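Local coordinates for DNA-damage inducible protein DDI1-like protein (Leishmania major, PDB 5YQ8) that acts as an aspartic endopeptidase of the DDI1 family, the chain here being its retropepsin-like protease domain, which pairs as a dimer, at residues A[62-67]-A[80-85]. Residues are numbered along the deposited sequence; the frame is centred on the assembly and turned at random.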
loop_
_atom_site.group_PDB
_atom_site.type_symbol
_atom_site.label_atom_id
_atom_site.label_comp_id
_atom_site.label_asym_id
_atom_site.label_seq_id
_atom_site.Cartn_x
_atom_site.Cartn_y
_atom_site.Cartn_z
ATOM N N GLY A 62 22.411 -1.902 -2.029
ATOM C CA GLY A 62 22.599 -1.443 -3.397
ATOM C C GLY A 62 21.250 -1.361 -4.087
ATOM O O GLY A 62 20.207 -1.408 -3.417
ATOM N N ARG A 63 21.297 -1.194 -5.413
ATOM C CA ARG A 63 20.117 -1.139 -6.233
ATOM C C ARG A 63 20.261 -2.023 -7.444
ATOM O O ARG A 63 21.285 -1.942 -8.088
ATOM C CB ARG A 63 19.870 0.286 -6.672
ATOM C CG ARG A 63 18.507 0.530 -7.341
ATOM C CD ARG A 63 18.335 1.976 -7.767
ATOM N NE ARG A 63 16.971 2.236 -8.230
ATOM C CZ ARG A 63 16.537 2.224 -9.500
ATOM N NH1 ARG A 63 17.351 2.011 -10.540
ATOM N NH2 ARG A 63 15.237 2.457 -9.753
ATOM N N ILE A 64 19.239 -2.818 -7.783
ATOM C CA ILE A 64 19.285 -3.708 -8.954
ATOM C C ILE A 64 18.513 -2.939 -10.004
ATOM O O ILE A 64 17.307 -2.683 -9.879
ATOM C CB ILE A 64 18.680 -5.058 -8.625
ATOM C CG1 ILE A 64 19.697 -5.938 -7.928
ATOM C CG2 ILE A 64 18.254 -5.817 -9.853
ATOM C CD1 ILE A 64 19.229 -7.299 -7.471
ATOM N N HIS A 65 19.196 -2.509 -11.050
ATOM C CA HIS A 65 18.569 -1.532 -11.992
ATOM C C HIS A 65 17.625 -2.196 -12.970
ATOM O O HIS A 65 16.719 -1.580 -13.488
ATOM C CB HIS A 65 19.636 -0.718 -12.737
ATOM C CG HIS A 65 20.560 -0.000 -11.824
ATOM N ND1 HIS A 65 20.122 0.885 -10.874
ATOM C CD2 HIS A 65 21.903 -0.055 -11.700
ATOM C CE1 HIS A 65 21.169 1.388 -10.235
ATOM N NE2 HIS A 65 22.260 0.816 -10.705
ATOM N N MET A 66 17.863 -3.471 -13.215
ATOM C CA MET A 66 17.033 -4.282 -14.105
ATOM C C MET A 66 17.328 -5.734 -13.856
ATOM O O MET A 66 18.466 -6.142 -13.933
ATOM C CB MET A 66 17.244 -3.979 -15.586
ATOM C CG MET A 66 16.259 -4.718 -16.487
ATOM S SD MET A 66 16.908 -6.296 -16.931
ATOM C CE MET A 66 15.719 -6.894 -18.056
ATOM N N THR A 67 16.292 -6.464 -13.448
ATOM C CA THR A 67 16.294 -7.896 -13.409
ATOM C C THR A 67 14.962 -8.372 -13.961
ATOM O O THR A 67 13.906 -7.842 -13.610
ATOM C CB THR A 67 16.505 -8.447 -11.980
ATOM O OG1 THR A 67 16.489 -9.900 -11.983
ATOM C CG2 THR A 67 15.468 -7.959 -11.025
ATOM N N PHE A 80 14.895 -2.460 -8.117
ATOM C CA PHE A 80 14.665 -2.331 -6.705
ATOM C C PHE A 80 15.921 -2.232 -5.880
ATOM O O PHE A 80 16.994 -2.534 -6.367
ATOM C CB PHE A 80 13.866 -3.501 -6.215
ATOM C CG PHE A 80 14.321 -4.788 -6.740
ATOM C CD1 PHE A 80 15.501 -5.317 -6.333
ATOM C CD2 PHE A 80 13.556 -5.437 -7.667
ATOM C CE1 PHE A 80 15.904 -6.501 -6.861
ATOM C CE2 PHE A 80 13.945 -6.570 -8.223
ATOM C CZ PHE A 80 15.121 -7.117 -7.813
ATOM N N TYR A 81 15.787 -1.713 -4.673
ATOM C CA TYR A 81 16.890 -1.673 -3.739
ATOM C C TYR A 81 17.058 -3.011 -3.076
ATOM O O TYR A 81 16.144 -3.777 -2.975
ATOM C CB TYR A 81 16.643 -0.594 -2.698
ATOM C CG TYR A 81 16.606 0.789 -3.269
ATOM C CD1 TYR A 81 17.749 1.345 -3.859
ATOM C CD2 TYR A 81 15.474 1.571 -3.202
ATOM C CE1 TYR A 81 17.767 2.621 -4.370
ATOM C CE2 TYR A 81 15.510 2.889 -3.670
ATOM C CZ TYR A 81 16.661 3.389 -4.283
ATOM O OH TYR A 81 16.785 4.635 -4.845
ATOM N N VAL A 82 18.264 -3.279 -2.607
ATOM C CA VAL A 82 18.551 -4.488 -1.874
ATOM C C VAL A 82 18.975 -4.082 -0.467
ATOM O O VAL A 82 19.879 -3.231 -0.324
ATOM C CB VAL A 82 19.609 -5.372 -2.565
ATOM C CG1 VAL A 82 19.901 -6.579 -1.720
ATOM C CG2 VAL A 82 19.119 -5.848 -3.938
ATOM N N ILE A 83 18.301 -4.657 0.537
ATOM C CA ILE A 83 18.524 -4.331 1.930
ATOM C C ILE A 83 18.636 -5.618 2.747
ATOM O O ILE A 83 17.755 -6.465 2.661
ATOM C CB ILE A 83 17.372 -3.431 2.440
ATOM C CG1 ILE A 83 17.376 -2.093 1.694
ATOM C CG2 ILE A 83 17.509 -3.197 3.930
ATOM C CD1 ILE A 83 16.631 -0.925 2.309
ATOM N N GLU A 84 19.676 -5.753 3.568
ATOM C CA GLU A 84 20.028 -7.066 4.142
ATOM C C GLU A 84 18.899 -7.774 4.943
ATOM O O GLU A 84 18.413 -8.845 4.520
ATOM C CB GLU A 84 21.344 -7.020 4.967
ATOM C CG GLU A 84 21.670 -8.394 5.621
ATOM C CD GLU A 84 22.768 -8.328 6.664
ATOM O OE1 GLU A 84 23.829 -8.999 6.505
ATOM O OE2 GLU A 84 22.532 -7.625 7.684
ATOM N N ASP A 85 18.519 -7.207 6.089
ATOM C CA ASP A 85 17.538 -7.872 6.983
ATOM C C ASP A 85 16.199 -7.156 6.872
ATOM O O ASP A 85 15.888 -6.269 7.628
ATOM C CB ASP A 85 17.976 -7.912 8.467
ATOM C CG ASP A 85 19.186 -8.794 8.715
ATOM O OD1 ASP A 85 19.302 -9.861 8.099
ATOM O OD2 ASP A 85 20.021 -8.414 9.547
#
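Arg63 and Tyr81 face each other across the open end of the beta hairpin formed by strands 62-71 and 74-83, part of the mixed sheet of this retropepsin fold. Strand 62-71 is one of the two outermost strands of that sheet within the chain, while strand 74-83 also pairs with strand 29-31. The two residues form a non-hydrogen-bonded antiparallel pair, flanked by the hydrogen-bonded pairs Gly62–Val82 and Ile64–Phe80. Val82 N donates to Gly62 O (2.8 Å) from above the carbonyl plane; the return bond from Gly62 N is weak. Glycine suits this site because its backbone angles would jam a CB against the preceding carbonyl.

On the face with Arg63 and Tyr81, the arginine's CG stands anti to its backbone N (chi1 -169°) and the chain runs extended, bringing its methylenes obliquely against the CD1–CE1 side of the Tyr81 ring, with CD 3.5 Å from Tyr81 CE1. The aliphatic stem makes this contact, whereas any cation-pi attraction is weak at best. The guanidinium turns back to its own strand, where NH1 gives a hydrogen bond to His65 ND1 close to both group planes. His65 in turn bonds through NE2 to Asp45, completing a polar chain from Arg63. Tyr81 also packs on Lys2 of the second subunit.

The other face is buried and apolar. Phe80 takes the less usual chi1 of 44°, which sets its ring alongside Ile64. The long CG1–CD1 arm of Ile64 reaches two neighbours: CD1 lies 3.5 Å from Phe80 CE1 and 3.8 Å from Val82 CG2, while the second branch, CG2, also lies near the Phe80 ring. Met30 and Leu40 add to this apolar layer. Farther along, the side chain of Thr67 runs roughly at right angles to that of Phe80, its methyl CG2 3.3 Å from Phe80 CZ.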